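Local coordinates for spike protein S1 (Bat coronavirus HKU9, PDB 5GYQ) that forms the putative receptor-binding domain of the viral spike, the part thought to attach the virion to a host-cell receptor, at residues D85-Y90 and A111-A116. Sequence-based numbering, arbitrary orientation.
Sequences DTFSLY and APYAVA. With NAG (2-acetamido-2-deoxy-beta-D-glucopyranose), chain B.
The ring of Tyr113 meets Phe87 through its hydroxyl: OH comes 3.7 Å from Phe87 CD2, the two side chains crossing at about a right angle. Over the centre of one face of the Tyr113 ring lies Val115 CG2, while the N-acetylglucosamine sits in plane at the edge, its O5 3.5 Å from Tyr113 CE2. With CG anti to the backbone N (chi1 -174°), the ring is carried towards Phe87, and hydrogen bonds to His75 ND1 and Asn72 N hold OH; the His75 ring also meets that of Tyr113, planes at about 35°. Val115 illustrates how one branched side chain can serve two partners: CG2 covers the tyrosine and lies 3.8 Å from NAG O6, completing this wall of the glycan pocket, while CG1 touches Thr86 OG1 at 3.8 Å. Further along, Tyr90 CB lies 3.3 Å from Ala116 O, and Leu89 CB covers one face of the Tyr90 ring. The side-chain amide of Asn91 bridges the backbones, OD1 accepting from Ala116 N and ND2 donating to Thr86 O. The short helix 86-90, N-capped by Asp85, thus rests on the loop after strand 100-111, with helix 73-81 contributing His75 and strand 63-71 receiving Phe87 on Met69 and Ile71.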
ATOM      1  N   ASP A  85       7.599   7.493  12.811  1.00 15.29           N
ATOM      2  CA  ASP A  85       6.610   8.519  13.134  1.00 17.56           C
ATOM      3  C   ASP A  85       5.277   7.853  13.434  1.00 13.90           C
ATOM      4  O   ASP A  85       5.192   6.628  13.456  1.00 12.94           O
ATOM      5  CB  ASP A  85       6.476   9.546  12.001  1.00 16.22           C
ATOM      6  CG  ASP A  85       6.068   8.924  10.671  1.00 20.33           C
ATOM      7  OD1 ASP A  85       5.716   7.730  10.629  1.00 17.99           O
ATOM      8  OD2 ASP A  85       6.088   9.650   9.656  1.00 25.40           O
ATOM      9  N   THR A  86       4.241   8.655  13.666  1.00 12.32           N
ATOM     10  CA  THR A  86       2.938   8.117  14.058  1.00 14.74           C
ATOM     11  C   THR A  86       2.394   7.131  13.030  1.00 15.74           C
ATOM     12  O   THR A  86       1.772   6.126  13.386  1.00 14.24           O
ATOM     13  CB  THR A  86       1.902   9.237  14.268  1.00 18.49           C
ATOM     14  OG1 THR A  86       1.864  10.080  13.112  1.00 16.96           O
ATOM     15  CG2 THR A  86       2.260  10.076  15.481  1.00 18.69           C
ATOM     16  N   PHE A  87       2.646   7.417  11.758  1.00 13.73           N
ATOM     17  CA  PHE A  87       2.195   6.550  10.672  1.00 12.94           C
ATOM     18  C   PHE A  87       2.765   5.143  10.819  1.00 10.36           C
ATOM     19  O   PHE A  87       2.021   4.165  10.863  1.00 11.83           O
ATOM     20  CB  PHE A  87       2.596   7.142   9.314  1.00 14.51           C
ATOM     21  CG  PHE A  87       2.019   6.409   8.128  1.00 13.17           C
ATOM     22  CD1 PHE A  87       2.628   5.266   7.632  1.00 11.84           C
ATOM     23  CD2 PHE A  87       0.875   6.871   7.504  1.00 13.25           C
ATOM     24  CE1 PHE A  87       2.100   4.590   6.545  1.00 13.71           C
ATOM     25  CE2 PHE A  87       0.342   6.206   6.414  1.00 21.11           C
ATOM     26  CZ  PHE A  87       0.954   5.061   5.933  1.00 17.47           C
ATOM     27  N   SER A  88       4.089   5.045  10.906  1.00 11.32           N
ATOM     28  CA  SER A  88       4.752   3.743  10.909  1.00 11.04           C
ATOM     29  C   SER A  88       4.712   3.068  12.276  1.00 14.86           C
ATOM     30  O   SER A  88       4.856   1.847  12.376  1.00 16.59           O
ATOM     31  CB  SER A  88       6.201   3.881  10.441  1.00 13.40           C
ATOM     32  OG  SER A  88       6.899   4.856  11.202  1.00 13.41           O
ATOM     33  N   LEU A  89       4.522   3.857  13.327  1.00 11.60           N
ATOM     34  CA  LEU A  89       4.470   3.296  14.669  1.00 11.58           C
ATOM     35  C   LEU A  89       3.075   2.791  15.018  1.00 13.03           C
ATOM     36  O   LEU A  89       2.935   1.824  15.764  1.00 13.57           O
ATOM     37  CB  LEU A  89       4.921   4.325  15.705  1.00 11.20           C
ATOM     38  CG  LEU A  89       6.408   4.688  15.716  1.00 15.38           C
ATOM     39  CD1 LEU A  89       6.682   5.765  16.753  1.00 14.66           C
ATOM     40  CD2 LEU A  89       7.264   3.456  15.975  1.00 15.19           C
ATOM     41  N   TYR A  90       2.043   3.431  14.475  1.00  9.77           N
ATOM     42  CA  TYR A  90       0.687   3.133  14.933  1.00  9.83           C
ATOM     43  C   TYR A  90      -0.326   2.771  13.844  1.00 11.03           C
ATOM     44  O   TYR A  90      -1.482   2.494  14.153  1.00 10.11           O
ATOM     45  CB  TYR A  90       0.144   4.326  15.723  1.00  9.31           C
ATOM     46  CG  TYR A  90       1.063   4.814  16.823  1.00 14.26           C
ATOM     47  CD1 TYR A  90       1.281   4.051  17.962  1.00 11.71           C
ATOM     48  CD2 TYR A  90       1.703   6.042  16.725  1.00 13.01           C
ATOM     49  CE1 TYR A  90       2.113   4.494  18.973  1.00 11.67           C
ATOM     50  CE2 TYR A  90       2.538   6.497  17.728  1.00 11.67           C
ATOM     51  CZ  TYR A  90       2.739   5.716  18.852  1.00 17.24           C
ATOM     52  OH  TYR A  90       3.568   6.158  19.853  1.00 18.41           O
ATOM     53  N   ALA A 111      -8.250  16.277   2.900  1.00 39.99           N
ATOM     54  CA  ALA A 111      -9.429  15.723   3.559  1.00 33.65           C
ATOM     55  C   ALA A 111      -9.113  15.299   4.991  1.00 30.13           C
ATOM     56  O   ALA A 111      -7.957  15.395   5.418  1.00 26.02           O
ATOM     57  CB  ALA A 111      -9.964  14.541   2.748  1.00 31.58           C
ATOM     58  N   PRO A 112     -10.140  14.860   5.747  1.00 27.66           N
ATOM     59  CA  PRO A 112      -9.858  14.191   7.017  1.00 26.59           C
ATOM     60  C   PRO A 112      -8.804  13.101   6.860  1.00 18.01           C
ATOM     61  O   PRO A 112      -8.891  12.268   5.957  1.00 19.74           O
ATOM     62  CB  PRO A 112     -11.214  13.603   7.404  1.00 23.66           C
ATOM     63  CG  PRO A 112     -12.189  14.592   6.872  1.00 31.88           C
ATOM     64  CD  PRO A 112     -11.582  15.151   5.601  1.00 32.52           C
ATOM     65  N   TYR A 113      -7.811  13.134   7.737  1.00 19.33           N
ATOM     66  CA  TYR A 113      -6.675  12.234   7.666  1.00 17.96           C
ATOM     67  C   TYR A 113      -6.598  11.480   8.984  1.00 17.36           C
ATOM     68  O   TYR A 113      -6.102  12.007   9.982  1.00 17.26           O
ATOM     69  CB  TYR A 113      -5.398  13.032   7.385  1.00 20.68           C
ATOM     70  CG  TYR A 113      -4.140  12.225   7.139  1.00 15.65           C
ATOM     71  CD1 TYR A 113      -4.159  11.075   6.360  1.00 17.47           C
ATOM     72  CD2 TYR A 113      -2.923  12.646   7.657  1.00 15.30           C
ATOM     73  CE1 TYR A 113      -2.996  10.350   6.128  1.00 14.41           C
ATOM     74  CE2 TYR A 113      -1.763  11.936   7.427  1.00 11.95           C
ATOM     75  CZ  TYR A 113      -1.803  10.788   6.666  1.00 11.41           C
ATOM     76  OH  TYR A 113      -0.642  10.085   6.443  1.00 12.52           O
ATOM     77  N   ALA A 114      -7.122  10.258   8.996  1.00 14.65           N
ATOM     78  CA  ALA A 114      -7.274   9.507  10.239  1.00 10.06           C
ATOM     79  C   ALA A 114      -6.037   8.676  10.546  1.00 15.69           C
ATOM     80  O   ALA A 114      -5.838   7.601   9.979  1.00 13.45           O
ATOM     81  CB  ALA A 114      -8.504   8.619  10.174  1.00 11.69           C
ATOM     82  N   VAL A 115      -5.212   9.182  11.456  1.00 12.05           N
ATOM     83  CA  VAL A 115      -3.950   8.543  11.798  1.00 11.41           C
ATOM     84  C   VAL A 115      -3.870   8.275  13.296  1.00 12.59           C
ATOM     85  O   VAL A 115      -3.972   9.200  14.096  1.00 12.17           O
ATOM     86  CB  VAL A 115      -2.751   9.411  11.371  1.00 15.37           C
ATOM     87  CG1 VAL A 115      -1.436   8.742  11.750  1.00 13.83           C
ATOM     88  CG2 VAL A 115      -2.802   9.683   9.882  1.00 11.56           C
ATOM     89  N   ALA A 116      -3.691   7.012  13.672  1.00 10.83           N
ATOM     90  CA  ALA A 116      -3.548   6.656  15.080  1.00 10.66           C
ATOM     91  C   ALA A 116      -2.229   7.193  15.614  1.00 15.13           C
ATOM     92  O   ALA A 116      -1.219   7.178  14.910  1.00 15.32           O
ATOM     93  CB  ALA A 116      -3.625   5.149  15.265  1.00  8.75           C
TER
HETATM   94  C1  NAG B   1       0.623  14.959   8.080  1.00 14.48           C
HETATM   95  C2  NAG B   1       1.056  16.393   8.285  1.00 25.09           C
HETATM   96  C3  NAG B   1       1.764  16.530   9.624  1.00 27.48           C
HETATM   97  C4  NAG B   1       0.870  16.013  10.750  1.00 19.22           C
HETATM   98  C5  NAG B   1       0.286  14.634  10.421  1.00 18.36           C
HETATM   99  C6  NAG B   1      -0.810  14.228  11.379  1.00 19.28           C
HETATM  100  C7  NAG B   1       1.460  17.672   6.232  1.00 26.32           C
HETATM  101  C8  NAG B   1       2.459  18.056   5.184  1.00 23.01           C
HETATM  102  N2  NAG B   1       1.904  16.855   7.198  1.00 24.07           N
HETATM  103  O3  NAG B   1       2.077  17.902   9.821  1.00 24.26           O
HETATM  104  O4  NAG B   1       1.627  15.833  11.945  1.00 27.74           O
HETATM  105  O5  NAG B   1      -0.286  14.595   9.103  1.00 18.06           O
HETATM  106  O6  NAG B   1      -1.284  12.917  11.105  1.00 20.38           O
HETATM  107  O7  NAG B   1       0.301  18.077   6.211  1.00 21.89           O